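Local coordinates for protein translation elongation factor 1A (Methanosarcina mazei, PDB 3WND), which probably serves as a translation elongation factor of the SelB/EF-Tu/aIF2 gamma-like kind that in its GTP-bound form binds cysteinyl-tRNA(Cys), at residues L81-P93 with L107-R121. Sequence-based numbering, arbitrary orientation.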
loop_
_atom_site.group_PDB
_atom_site.type_symbol
_atom_site.label_atom_id
_atom_site.label_comp_id
_atom_site.label_asym_id
_atom_site.label_seq_id
_atom_site.Cartn_x
_atom_site.Cartn_y
_atom_site.Cartn_z
ATOM N N LEU A 81 0.427 1.547 1.380
ATOM C CA LEU A 81 1.277 0.504 0.811
ATOM C C LEU A 81 0.554 -0.435 -0.153
ATOM O O LEU A 81 1.110 -0.794 -1.166
ATOM C CB LEU A 81 2.039 -0.302 1.862
ATOM C CG LEU A 81 3.128 0.547 2.601
ATOM C CD1 LEU A 81 3.797 -0.174 3.733
ATOM C CD2 LEU A 81 4.225 1.140 1.614
ATOM N N ASN A 82 -0.626 -0.918 0.219
ATOM C CA ASN A 82 -1.306 -1.882 -0.629
ATOM C C ASN A 82 -2.003 -1.289 -1.837
ATOM O O ASN A 82 -2.557 -2.060 -2.622
ATOM C CB ASN A 82 -2.333 -2.709 0.251
ATOM C CG ASN A 82 -1.627 -3.924 1.022
ATOM O OD1 ASN A 82 -0.482 -4.307 0.672
ATOM N ND2 ASN A 82 -2.347 -4.572 2.000
ATOM N N ILE A 83 -1.959 0.043 -2.010
ATOM C CA ILE A 83 -2.381 0.654 -3.307
ATOM C C ILE A 83 -1.229 1.125 -4.139
ATOM O O ILE A 83 -1.419 1.565 -5.245
ATOM C CB ILE A 83 -3.431 1.810 -3.075
ATOM C CG1 ILE A 83 -2.801 3.038 -2.520
ATOM C CG2 ILE A 83 -4.667 1.280 -2.342
ATOM C CD1 ILE A 83 -3.893 4.130 -2.235
ATOM N N SER A 84 -0.020 1.022 -3.572
ATOM C CA SER A 84 1.146 1.518 -4.255
ATOM C C SER A 84 2.059 0.418 -4.740
ATOM O O SER A 84 2.020 -0.736 -4.241
ATOM C CB SER A 84 1.908 2.471 -3.317
ATOM O OG SER A 84 1.079 3.565 -2.965
ATOM N N ASP A 85 2.950 0.756 -5.684
ATOM C CA ASP A 85 3.951 -0.220 -6.113
ATOM C C ASP A 85 5.359 0.154 -5.710
ATOM O O ASP A 85 6.243 -0.704 -5.809
ATOM C CB ASP A 85 3.900 -0.414 -7.660
ATOM C CG ASP A 85 2.619 -1.193 -8.078
ATOM O OD1 ASP A 85 2.268 -2.236 -7.460
ATOM O OD2 ASP A 85 2.007 -0.742 -9.000
ATOM N N ILE A 86 5.558 1.421 -5.312
ATOM C CA ILE A 86 6.901 1.902 -4.946
ATOM C C ILE A 86 6.745 2.572 -3.590
ATOM O O ILE A 86 5.770 3.297 -3.412
ATOM C CB ILE A 86 7.356 3.021 -5.923
ATOM C CG1 ILE A 86 7.498 2.448 -7.354
ATOM C CG2 ILE A 86 8.715 3.590 -5.468
ATOM C CD1 ILE A 86 7.751 3.500 -8.456
ATOM N N ALA A 87 7.713 2.314 -2.682
ATOM C CA ALA A 87 7.658 2.950 -1.338
ATOM C C ALA A 87 8.805 3.890 -1.227
ATOM O O ALA A 87 9.920 3.511 -1.555
ATOM C CB ALA A 87 7.716 1.912 -0.179
ATOM N N VAL A 88 8.531 5.111 -0.787
ATOM C CA VAL A 88 9.636 6.037 -0.444
ATOM C C VAL A 88 9.581 6.228 1.073
ATOM O O VAL A 88 8.576 6.747 1.608
ATOM C CB VAL A 88 9.422 7.403 -1.098
ATOM C CG1 VAL A 88 10.502 8.402 -0.567
ATOM C CG2 VAL A 88 9.522 7.212 -2.627
ATOM N N LEU A 89 10.601 5.685 1.762
ATOM C CA LEU A 89 10.673 5.723 3.246
ATOM C C LEU A 89 11.489 6.932 3.623
ATOM O O LEU A 89 12.676 7.013 3.222
ATOM C CB LEU A 89 11.243 4.417 3.795
ATOM C CG LEU A 89 11.612 4.443 5.255
ATOM C CD1 LEU A 89 10.319 4.713 6.126
ATOM C CD2 LEU A 89 12.288 3.108 5.611
ATOM N N CYS A 90 10.855 7.859 4.291
ATOM C CA CYS A 90 11.542 9.147 4.630
ATOM C C CYS A 90 12.179 8.995 6.015
ATOM O O CYS A 90 11.530 8.676 6.958
ATOM C CB CYS A 90 10.478 10.252 4.683
ATOM S SG CYS A 90 9.783 10.599 3.088
ATOM N N ILE A 91 13.501 9.179 6.055
ATOM C CA ILE A 91 14.212 9.126 7.334
ATOM C C ILE A 91 14.949 10.473 7.475
ATOM O O ILE A 91 15.903 10.726 6.709
ATOM C CB ILE A 91 15.198 7.935 7.360
ATOM C CG1 ILE A 91 14.431 6.612 7.024
ATOM C CG2 ILE A 91 15.893 7.894 8.704
ATOM C CD1 ILE A 91 15.249 5.379 6.937
ATOM N N PRO A 92 14.651 11.221 8.540
ATOM C CA PRO A 92 15.341 12.501 8.773
ATOM C C PRO A 92 16.700 12.279 9.519
ATOM O O PRO A 92 16.988 11.164 9.942
ATOM C CB PRO A 92 14.343 13.233 9.669
ATOM C CG PRO A 92 13.761 12.095 10.560
ATOM C CD PRO A 92 13.566 10.963 9.554
ATOM N N PRO A 93 17.500 13.344 9.658
ATOM C CA PRO A 93 18.818 13.120 10.288
ATOM C C PRO A 93 18.565 12.610 11.722
ATOM O O PRO A 93 17.600 13.033 12.417
ATOM C CB PRO A 93 19.501 14.546 10.153
ATOM C CG PRO A 93 18.838 15.095 8.905
ATOM C CD PRO A 93 17.376 14.726 9.098
ATOM N N LEU A 107 7.456 -3.058 5.815
ATOM C CA LEU A 107 7.779 -3.259 4.405
ATOM C C LEU A 107 8.306 -4.662 4.216
ATOM O O LEU A 107 8.012 -5.320 3.176
ATOM C CB LEU A 107 8.855 -2.239 4.018
ATOM C CG LEU A 107 8.348 -0.771 3.903
ATOM C CD1 LEU A 107 9.563 0.208 3.840
ATOM C CD2 LEU A 107 7.425 -0.607 2.658
ATOM N N ASP A 108 9.130 -5.124 5.168
ATOM C CA ASP A 108 9.763 -6.442 4.995
ATOM C C ASP A 108 8.758 -7.578 5.171
ATOM O O ASP A 108 8.761 -8.528 4.379
ATOM C CB ASP A 108 10.982 -6.543 5.956
ATOM C CG ASP A 108 11.720 -7.804 5.780
ATOM O OD1 ASP A 108 12.365 -8.038 4.723
ATOM O OD2 ASP A 108 11.758 -8.513 6.800
ATOM N N LEU A 109 7.803 -7.406 6.131
ATOM C CA LEU A 109 6.753 -8.429 6.238
ATOM C C LEU A 109 5.845 -8.454 5.013
ATOM O O LEU A 109 5.270 -9.478 4.690
ATOM C CB LEU A 109 5.896 -8.121 7.453
ATOM C CG LEU A 109 6.557 -8.376 8.784
ATOM C CD1 LEU A 109 5.570 -7.894 9.886
ATOM C CD2 LEU A 109 6.884 -9.817 9.043
ATOM N N LEU A 110 5.665 -7.285 4.338
ATOM C CA LEU A 110 4.873 -7.202 3.083
ATOM C C LEU A 110 5.596 -7.774 1.879
ATOM O O LEU A 110 5.051 -7.898 0.801
ATOM C CB LEU A 110 4.435 -5.755 2.854
ATOM C CG LEU A 110 3.271 -5.303 3.774
ATOM C CD1 LEU A 110 3.124 -3.788 3.793
ATOM C CD2 LEU A 110 2.004 -5.938 3.191
ATOM N N GLY A 111 6.886 -8.011 2.034
ATOM C CA GLY A 111 7.712 -8.409 0.803
ATOM C C GLY A 111 7.705 -7.302 -0.213
ATOM O O GLY A 111 7.714 -7.580 -1.393
ATOM N N PHE A 112 7.816 -6.050 0.255
ATOM C CA PHE A 112 7.576 -4.936 -0.605
ATOM C C PHE A 112 8.851 -4.793 -1.393
ATOM O O PHE A 112 9.892 -4.389 -0.858
ATOM C CB PHE A 112 7.294 -3.665 0.207
ATOM C CG PHE A 112 6.528 -2.649 -0.585
ATOM C CD1 PHE A 112 5.140 -2.553 -0.468
ATOM C CD2 PHE A 112 7.183 -1.872 -1.546
ATOM C CE1 PHE A 112 4.457 -1.666 -1.271
ATOM C CE2 PHE A 112 6.474 -0.984 -2.368
ATOM C CZ PHE A 112 5.122 -0.870 -2.201
ATOM N N LYS A 113 8.735 -5.018 -2.686
ATOM C CA LYS A 113 9.973 -5.124 -3.481
ATOM C C LYS A 113 10.684 -3.800 -3.810
ATOM O O LYS A 113 11.925 -3.627 -3.561
ATOM C CB LYS A 113 9.877 -6.156 -4.642
ATOM C CG LYS A 113 9.757 -7.672 -4.179
ATOM C CD LYS A 113 11.099 -8.203 -3.583
ATOM C CE LYS A 113 10.986 -9.650 -3.111
ATOM N NZ LYS A 113 10.706 -10.683 -4.191
ATOM N N HIS A 114 9.904 -2.807 -4.186
ATOM C CA HIS A 114 10.483 -1.683 -4.927
ATOM C C HIS A 114 10.368 -0.476 -4.033
ATOM O O HIS A 114 9.271 -0.102 -3.588
ATOM C CB HIS A 114 9.570 -1.443 -6.110
ATOM C CG HIS A 114 9.609 -2.526 -7.079
ATOM N ND1 HIS A 114 10.723 -2.721 -7.856
ATOM C CD2 HIS A 114 8.673 -3.439 -7.478
ATOM C CE1 HIS A 114 10.522 -3.749 -8.687
ATOM N NE2 HIS A 114 9.253 -4.195 -8.484
ATOM N N GLY A 115 11.494 0.147 -3.723
ATOM C CA GLY A 115 11.490 1.332 -2.861
ATOM C C GLY A 115 12.796 2.114 -2.948
ATOM O O GLY A 115 13.774 1.738 -3.684
ATOM N N ILE A 116 12.754 3.221 -2.206
ATOM C CA ILE A 116 13.829 4.204 -2.130
ATOM C C ILE A 116 13.764 4.758 -0.700
ATOM O O ILE A 116 12.688 4.886 -0.127
ATOM C CB ILE A 116 13.602 5.397 -3.094
ATOM C CG1 ILE A 116 13.341 4.852 -4.479
ATOM C CG2 ILE A 116 14.836 6.360 -3.066
ATOM C CD1 ILE A 116 12.792 5.943 -5.471
ATOM N N ILE A 117 14.959 4.971 -0.113
ATOM C CA ILE A 117 15.069 5.697 1.137
ATOM C C ILE A 117 15.327 7.142 0.870
ATOM O O ILE A 117 16.402 7.431 0.251
ATOM C CB ILE A 117 16.096 5.048 2.105
ATOM C CG1 ILE A 117 15.579 3.619 2.470
ATOM C CG2 ILE A 117 16.245 5.870 3.380
ATOM C CD1 ILE A 117 16.508 2.783 3.341
ATOM N N ALA A 118 14.467 8.053 1.320
ATOM C CA ALA A 118 14.747 9.480 1.184
ATOM C C ALA A 118 15.304 9.980 2.504
ATOM O O ALA A 118 14.603 9.908 3.529
ATOM C CB ALA A 118 13.465 10.213 0.840
ATOM N N LEU A 119 16.549 10.436 2.493
ATOM C CA LEU A 119 17.179 10.967 3.662
ATOM C C LEU A 119 16.882 12.482 3.651
ATOM O O LEU A 119 17.552 13.261 3.044
ATOM C CB LEU A 119 18.699 10.699 3.677
ATOM C CG LEU A 119 19.086 9.228 3.826
ATOM C CD1 LEU A 119 20.648 9.066 3.877
ATOM C CD2 LEU A 119 18.348 8.566 4.992
ATOM N N THR A 120 15.745 12.812 4.266
ATOM C CA THR A 120 15.157 14.137 4.084
ATOM C C THR A 120 15.914 15.196 4.924
ATOM O O THR A 120 16.791 14.904 5.770
ATOM C CB THR A 120 13.679 14.103 4.561
ATOM O OG1 THR A 120 13.645 13.485 5.836
ATOM C CG2 THR A 120 12.842 13.216 3.596
ATOM N N ARG A 121 15.497 16.463 4.756
ATOM C CA ARG A 121 16.016 17.556 5.606
ATOM C C ARG A 121 17.501 17.677 5.441
ATOM O O ARG A 121 18.192 18.014 6.419
ATOM C CB ARG A 121 15.527 17.472 7.087
ATOM C CG ARG A 121 14.011 17.402 7.157
ATOM C CD ARG A 121 13.512 17.097 8.515
ATOM N NE ARG A 121 13.687 18.198 9.425
ATOM C CZ ARG A 121 13.563 18.067 10.759
ATOM N NH1 ARG A 121 13.312 16.846 11.365
ATOM N NH2 ARG A 121 13.730 19.158 11.509
HETATM O O HOH W 1 17.960 12.480 6.585
#
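Strands 86-91 and 115-119 run parallel, their axes 4.6 Å apart at closest and turned 22° to each other, as adjacent strands joined through helix 98-109 in a beta-alpha-beta crossover of the GTPase domain. Amides and carbonyls pair in turn, A87 N giving to H114 O, I116 N to A87 O, L89 N to I116 O, A118 N to L89 O and I91 N to A118 O; the pairing slackens at T120 N to I91 O, which is longer and more bent. Paired residues share a face: V88, I116, C90 and A118 one, A87, L89, I117 and I91 the other. On the first, V88 CG1 lies 3.7 Å from A118 CB, and I116 goes on to helix 167-187. On the second, I91 CD1 meets I117 CG2 at 3.7 Å, while L119 and I91 pack against helix 127-140. Before the strands, the F112 ring sits between L81 of helix 74-83 and A87, carried there by CG standing opposite the backbone N (chi1 -157°). L81 O lies at the ring edge, 3.5 Å from CE1; CE2 is 3.8 Å from A87 CB and 3.5 Å from D85 O, and CZ approaches S84 O. L107 CD2 closes the same apolar cluster, reaching L81 CD2 and A87 CB. Replacing F112 by an alanine would probably open a gap between L81 and A87 and take the ring away from the carbonyls of S84 and D85. At the far end T120 OG1 is hydrogen-bonded to S32 O, and P92 touches S32, which binds GDP in the nucleotide-bound protein, though no GDP is present here. There a water bridges the segments, donating to I91 O at 2.7 Å and to T120 O at 2.8 Å.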